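Local coordinates for protein chloroplastic group IIB intron splicing facilitator CRS2, chloroplastic (Zea mays, PDB 1RYB) that is required for splicing group IIB introns in chloroplasts, forming complexes with CAF1 or CAF2, and lacks the peptidyl-tRNA hydrolase activity of its relatives, at residues 34-40 with 171-175; 98-102 with 140-144. All coordinates share one frame; numbering follows the deposited sequence.

Interaction 1: residues 34-40 with 171-175; sequences RHNVGFE and ERVQI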
loop_
_atom_site.group_PDB
_atom_site.type_symbol
_atom_site.label_atom_id
_atom_site.label_comp_id
_atom_site.label_asym_id
_atom_site.label_seq_id
_atom_site.Cartn_x
_atom_site.Cartn_y
_atom_site.Cartn_z
ATOM N N ARG A 34 11.786 -0.931 -5.498
ATOM C CA ARG A 34 11.198 0.251 -4.803
ATOM C C ARG A 34 9.690 0.378 -5.028
ATOM O O ARG A 34 8.917 0.697 -4.079
ATOM C CB ARG A 34 11.876 1.542 -5.224
ATOM C CG ARG A 34 13.385 1.513 -4.882
ATOM C CD ARG A 34 13.980 2.946 -4.971
ATOM N NE ARG A 34 15.408 3.068 -4.565
ATOM C CZ ARG A 34 16.446 2.742 -5.375
ATOM N NH1 ARG A 34 16.231 2.269 -6.611
ATOM N NH2 ARG A 34 17.718 2.854 -4.890
ATOM N N HIS A 35 9.285 0.192 -6.267
ATOM C CA HIS A 35 7.856 0.280 -6.603
ATOM C C HIS A 35 7.021 -0.841 -5.949
ATOM O O HIS A 35 5.795 -0.795 -6.016
ATOM C CB HIS A 35 7.715 0.174 -8.140
ATOM C CG HIS A 35 6.670 1.059 -8.823
ATOM N ND1 HIS A 35 6.245 2.226 -8.290
ATOM C CD2 HIS A 35 6.073 0.904 -10.023
ATOM C CE1 HIS A 35 5.387 2.766 -9.128
ATOM N NE2 HIS A 35 5.243 1.963 -10.176
ATOM N N ASN A 36 7.648 -1.828 -5.331
ATOM C CA ASN A 36 6.927 -2.886 -4.618
ATOM C C ASN A 36 6.900 -2.700 -3.122
ATOM O O ASN A 36 6.489 -3.578 -2.409
ATOM C CB ASN A 36 7.585 -4.249 -4.878
ATOM C CG ASN A 36 6.934 -4.926 -6.082
ATOM O OD1 ASN A 36 6.492 -4.290 -7.044
ATOM N ND2 ASN A 36 6.737 -6.221 -5.998
ATOM N N VAL A 37 7.397 -1.567 -2.576
ATOM C CA VAL A 37 7.442 -1.454 -1.149
ATOM C C VAL A 37 6.066 -1.553 -0.509
ATOM O O VAL A 37 5.981 -1.917 0.633
ATOM C CB VAL A 37 8.237 -0.188 -0.729
ATOM C CG1 VAL A 37 7.506 1.121 -1.052
ATOM C CG2 VAL A 37 8.745 -0.209 0.726
ATOM N N GLY A 38 5.012 -1.153 -1.209
ATOM C CA GLY A 38 3.690 -1.361 -0.634
ATOM C C GLY A 38 3.398 -2.821 -0.359
ATOM O O GLY A 38 2.711 -3.191 0.608
ATOM N N PHE A 39 3.864 -3.662 -1.230
ATOM C CA PHE A 39 3.744 -5.120 -1.019
ATOM C C PHE A 39 4.488 -5.528 0.288
ATOM O O PHE A 39 4.009 -6.307 1.128
ATOM C CB PHE A 39 4.435 -5.872 -2.183
ATOM C CG PHE A 39 3.540 -6.177 -3.402
ATOM C CD1 PHE A 39 2.296 -5.571 -3.586
ATOM C CD2 PHE A 39 3.967 -7.130 -4.331
ATOM C CE1 PHE A 39 1.530 -5.916 -4.705
ATOM C CE2 PHE A 39 3.218 -7.495 -5.452
ATOM C CZ PHE A 39 1.993 -6.860 -5.640
ATOM N N GLU A 40 5.707 -4.967 0.486
ATOM C CA GLU A 40 6.448 -5.292 1.704
ATOM C C GLU A 40 5.675 -4.927 2.934
ATOM O O GLU A 40 5.681 -5.619 3.941
ATOM C CB GLU A 40 7.815 -4.540 1.722
ATOM C CG GLU A 40 8.791 -5.040 0.577
ATOM C CD GLU A 40 10.181 -4.472 0.799
ATOM O OE1 GLU A 40 10.810 -3.896 -0.043
ATOM O OE2 GLU A 40 10.549 -4.477 2.036
ATOM N N GLU A 171 19.438 2.394 2.181
ATOM C CA GLU A 171 17.989 2.637 2.009
ATOM C C GLU A 171 17.245 1.588 2.664
ATOM O O GLU A 171 16.268 1.838 3.369
ATOM C CB GLU A 171 17.626 2.694 0.546
ATOM C CG GLU A 171 18.106 4.042 -0.009
ATOM C CD GLU A 171 18.166 4.039 -1.504
ATOM O OE1 GLU A 171 17.758 3.110 -2.170
ATOM O OE2 GLU A 171 18.585 5.186 -2.015
ATOM N N ARG A 172 17.758 0.412 2.516
ATOM C CA ARG A 172 17.123 -0.767 3.094
ATOM C C ARG A 172 16.936 -0.692 4.611
ATOM O O ARG A 172 15.910 -1.078 5.171
ATOM C CB ARG A 172 17.861 -2.014 2.610
ATOM C CG ARG A 172 17.470 -3.305 3.290
ATOM C CD ARG A 172 15.970 -3.401 3.487
ATOM N NE ARG A 172 15.308 -3.702 2.236
ATOM C CZ ARG A 172 13.922 -3.812 2.057
ATOM N NH1 ARG A 172 13.022 -3.656 2.987
ATOM N NH2 ARG A 172 13.473 -4.083 0.849
ATOM N N VAL A 173 17.929 -0.206 5.294
ATOM C CA VAL A 173 17.868 -0.118 6.731
ATOM C C VAL A 173 16.761 0.852 7.118
ATOM O O VAL A 173 15.999 0.667 8.093
ATOM C CB VAL A 173 19.240 0.401 7.234
ATOM C CG1 VAL A 173 19.161 0.872 8.681
ATOM C CG2 VAL A 173 20.305 -0.709 7.147
ATOM N N GLN A 174 16.620 1.889 6.330
ATOM C CA GLN A 174 15.576 2.838 6.662
ATOM C C GLN A 174 14.219 2.274 6.286
ATOM O O GLN A 174 13.211 2.516 6.960
ATOM C CB GLN A 174 15.776 4.102 5.906
ATOM C CG GLN A 174 17.042 4.882 6.308
ATOM C CD GLN A 174 17.394 5.976 5.336
ATOM O OE1 GLN A 174 17.115 5.916 4.100
ATOM N NE2 GLN A 174 18.185 6.877 5.830
ATOM N N ILE A 175 14.163 1.563 5.197
ATOM C CA ILE A 175 12.828 1.009 4.816
ATOM C C ILE A 175 12.378 0.014 5.888
ATOM O O ILE A 175 11.244 -0.029 6.321
ATOM C CB ILE A 175 12.861 0.304 3.448
ATOM C CG1 ILE A 175 13.111 1.291 2.287
ATOM C CG2 ILE A 175 11.600 -0.497 3.276
ATOM C CD1 ILE A 175 12.125 2.473 2.198
#

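Interaction 2: residues 98-102 with 140-144; sequences PLRHI and RREFP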
loop_
_atom_site.group_PDB
_atom_site.type_symbol
_atom_site.label_atom_id
_atom_site.label_comp_id
_atom_site.label_asym_id
_atom_site.label_seq_id
_atom_site.Cartn_x
_atom_site.Cartn_y
_atom_site.Cartn_z
ATOM N N PRO A 98 -16.487 0.143 2.575
ATOM C CA PRO A 98 -16.699 1.549 2.200
ATOM C C PRO A 98 -15.404 2.251 1.816
ATOM O O PRO A 98 -14.275 1.937 2.351
ATOM C CB PRO A 98 -17.214 2.241 3.455
ATOM C CG PRO A 98 -16.818 1.339 4.607
ATOM C CD PRO A 98 -16.630 -0.047 4.016
ATOM N N LEU A 99 -15.563 3.272 0.979
ATOM C CA LEU A 99 -14.437 4.104 0.542
ATOM C C LEU A 99 -13.451 4.444 1.665
ATOM O O LEU A 99 -12.277 4.318 1.542
ATOM C CB LEU A 99 -14.951 5.408 -0.058
ATOM C CG LEU A 99 -13.850 6.199 -0.745
ATOM C CD1 LEU A 99 -13.403 5.462 -1.951
ATOM C CD2 LEU A 99 -14.394 7.548 -1.215
ATOM N N ARG A 100 -13.982 4.909 2.744
ATOM C CA ARG A 100 -13.198 5.391 3.853
ATOM C C ARG A 100 -12.372 4.342 4.510
ATOM O O ARG A 100 -11.497 4.722 5.310
ATOM C CB ARG A 100 -14.071 6.081 4.912
ATOM C CG ARG A 100 -15.049 5.116 5.598
ATOM C CD ARG A 100 -16.007 5.800 6.603
ATOM N NE ARG A 100 -16.974 4.890 7.248
ATOM C CZ ARG A 100 -18.046 4.364 6.612
ATOM N NH1 ARG A 100 -18.939 3.523 7.204
ATOM N NH2 ARG A 100 -18.200 4.673 5.334
ATOM N N HIS A 101 -12.651 3.062 4.167
ATOM C CA HIS A 101 -11.921 1.931 4.762
ATOM C C HIS A 101 -11.072 1.188 3.747
ATOM O O HIS A 101 -10.632 0.053 3.988
ATOM C CB HIS A 101 -12.894 0.939 5.420
ATOM C CG HIS A 101 -13.440 1.439 6.691
ATOM N ND1 HIS A 101 -14.323 0.680 7.423
ATOM C CD2 HIS A 101 -13.227 2.641 7.364
ATOM C CE1 HIS A 101 -14.643 1.423 8.526
ATOM N NE2 HIS A 101 -13.986 2.615 8.490
ATOM N N ILE A 102 -10.879 1.824 2.598
ATOM C CA ILE A 102 -10.021 1.260 1.578
ATOM C C ILE A 102 -8.694 1.940 1.746
ATOM O O ILE A 102 -8.539 3.111 1.349
ATOM C CB ILE A 102 -10.543 1.560 0.175
ATOM C CG1 ILE A 102 -11.970 0.949 -0.003
ATOM C CG2 ILE A 102 -9.567 0.971 -0.855
ATOM C CD1 ILE A 102 -12.589 1.302 -1.336
ATOM N N ARG A 140 -13.453 8.672 -7.099
ATOM C CA ARG A 140 -13.358 9.089 -5.724
ATOM C C ARG A 140 -11.942 9.057 -5.129
ATOM O O ARG A 140 -11.185 8.131 -5.297
ATOM C CB ARG A 140 -14.297 8.282 -4.871
ATOM C CG ARG A 140 -15.700 8.339 -5.431
ATOM C CD ARG A 140 -16.742 7.634 -4.580
ATOM N NE ARG A 140 -16.702 6.170 -4.684
ATOM C CZ ARG A 140 -17.464 5.350 -3.940
ATOM N NH1 ARG A 140 -17.382 4.006 -4.077
ATOM N NH2 ARG A 140 -18.340 5.900 -3.053
ATOM N N ARG A 141 -11.633 10.041 -4.354
ATOM C CA ARG A 141 -10.319 10.185 -3.774
ATOM C C ARG A 141 -10.296 10.153 -2.272
ATOM O O ARG A 141 -9.244 10.157 -1.692
ATOM C CB ARG A 141 -9.711 11.507 -4.178
ATOM C CG ARG A 141 -9.469 11.484 -5.679
ATOM C CD ARG A 141 -8.672 12.698 -6.201
ATOM N NE ARG A 141 -9.290 14.001 -5.944
ATOM C CZ ARG A 141 -10.254 14.573 -6.690
ATOM N NH1 ARG A 141 -10.752 13.988 -7.775
ATOM N NH2 ARG A 141 -10.721 15.760 -6.323
ATOM N N GLU A 142 -11.442 10.115 -1.651
ATOM C CA GLU A 142 -11.487 10.186 -0.226
ATOM C C GLU A 142 -11.253 8.869 0.496
ATOM O O GLU A 142 -12.044 8.465 1.392
ATOM C CB GLU A 142 -12.756 10.914 0.312
ATOM C CG GLU A 142 -13.039 12.311 -0.336
ATOM C CD GLU A 142 -13.294 12.312 -1.846
ATOM O OE1 GLU A 142 -12.903 13.216 -2.575
ATOM O OE2 GLU A 142 -14.036 11.295 -2.293
ATOM N N PHE A 143 -10.198 8.223 0.102
ATOM C CA PHE A 143 -9.809 7.013 0.776
ATOM C C PHE A 143 -8.450 7.252 1.448
ATOM O O PHE A 143 -7.636 7.994 0.958
ATOM C CB PHE A 143 -9.830 5.760 -0.149
ATOM C CG PHE A 143 -8.961 5.881 -1.362
ATOM C CD1 PHE A 143 -7.620 5.495 -1.329
ATOM C CD2 PHE A 143 -9.479 6.424 -2.539
ATOM C CE1 PHE A 143 -6.796 5.616 -2.447
ATOM C CE2 PHE A 143 -8.665 6.569 -3.663
ATOM C CZ PHE A 143 -7.324 6.174 -3.609
ATOM N N PRO A 144 -8.189 6.608 2.552
ATOM C CA PRO A 144 -6.916 6.791 3.205
ATOM C C PRO A 144 -5.715 6.120 2.471
ATOM O O PRO A 144 -5.855 5.082 1.858
ATOM C CB PRO A 144 -7.057 6.125 4.567
ATOM C CG PRO A 144 -8.212 5.169 4.389
ATOM C CD PRO A 144 -9.082 5.709 3.298
#

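Interaction 1: residues 34-40 with 171-175
Glu40 and Arg172 meet head-on in a bidentate salt bridge that joins the start of helix 37-48 to helix 169-192, two helices of the peptidyl-tRNA hydrolase fold. Arg172 presents its end, NH1 and NH2, with each nitrogen taking a different carboxylate oxygen: NH1 lies 2.8 Å from OE2 of Glu40, and NH2 is 2.8 Å from OE1 of Glu40. Both acceptors lie near the guanidinium plane, although the two flat groups are turned 33° from each other; OE2 uses its syn lone pair, whereas NH2 meets OE1 on the syn side but well out of the carboxylate plane. The Arg172 chain bends at chi2 (42°) and again at chi3, which folds the guanidinium back to the extended Glu40. An alanine here in place of Glu40 removes the carboxylate, and the Arg172 guanidinium, with Asp176 still a partner for NH1, would probably be freer to turn.

The second ion pair is built differently. An extended Arg34 reaches OE1 of Glu171 through NH2 at 2.7 Å, and the planes stand 72° apart. That oxygen also accepts from Ser168 N, while Arg34 NH1 bonds to Phe162 O. Next in sequence, His35, which corresponds to the proton acceptor of active peptidyl-tRNA hydrolases, takes no part in this contact; its ND1 hydrogen-bonds to OD2 of Asp107.

An apolar contact lies beside the Glu40-Arg172 pair. Both Val37 and Ile175 direct their side chains toward the opposite helix, and their CG2 methyls touch at 3.8 Å.

Interaction 2: residues 98-102 with 140-144
With CG anti to the backbone N (chi1 -170°), Leu99 extends its two methyls to the 140-144 loop, where Phe143 takes the less common chi1 of 57°, CG lying between its own N and carbonyl carbon, and turns its ring away while leaving CB at the contact. This is loop-to-loop packing at the entrances to two neighbouring parallel strands, 102-108 and 145-149, of the mixed central sheet. The Leu99 methyls divide the work. CD2 lies 3.7 Å from CB of Arg140 and also meets the carbonyl O of Glu142, whereas CD1 approaches CB of Phe143 at 4.0 Å and sits over one face of the Arg140 guanidinium, offset toward its rim. Glu142, the centre of an inverse gamma turn, meets the leucine chiefly through its carbonyl O.

No hydrogen bond joins the two segments; carbonyl oxygens rest against carbon instead. Two of them approach CB of Phe143 from the same general side, O of Leu99 and O of Ile102, each at 3.3 Å. The phenyl ring passes on to Leu130, Val133 and Ile134 of helix 128-136, and Arg145 makes a cation-pi contact with it. The strand pairing takes over at Pro144, whose backbone is hydrogen-bonded to Leu104. Its ring also contacts residues 98-102: CD of Pro144 lies 3.3 Å from O of Arg100.

Overall arrangement
From the N terminus, the chain passes strand 18-22 and reaches residues 34-40, the first half of interaction 1, whose partner arrives only 131 residues later in helix 169-192. Inside that long loop, residues 98-102 lead into strand 102-108, and 38 residues later interaction 2 closes when 140-144 leads into strand 145-149. The smaller loop, carrying strand 116-119 and helix 128-136, is therefore wholly enclosed by the larger one, and the two do not cross. The pair illustrates two ways in which distant parts of a chain meet: interaction 1 joins helix to helix mainly through charges, interaction 2 joins the loops leading into adjacent strands by van der Waals contact, without a hydrogen bond between them. Their centres are 23 Å apart, on opposite sides of the chain's centre.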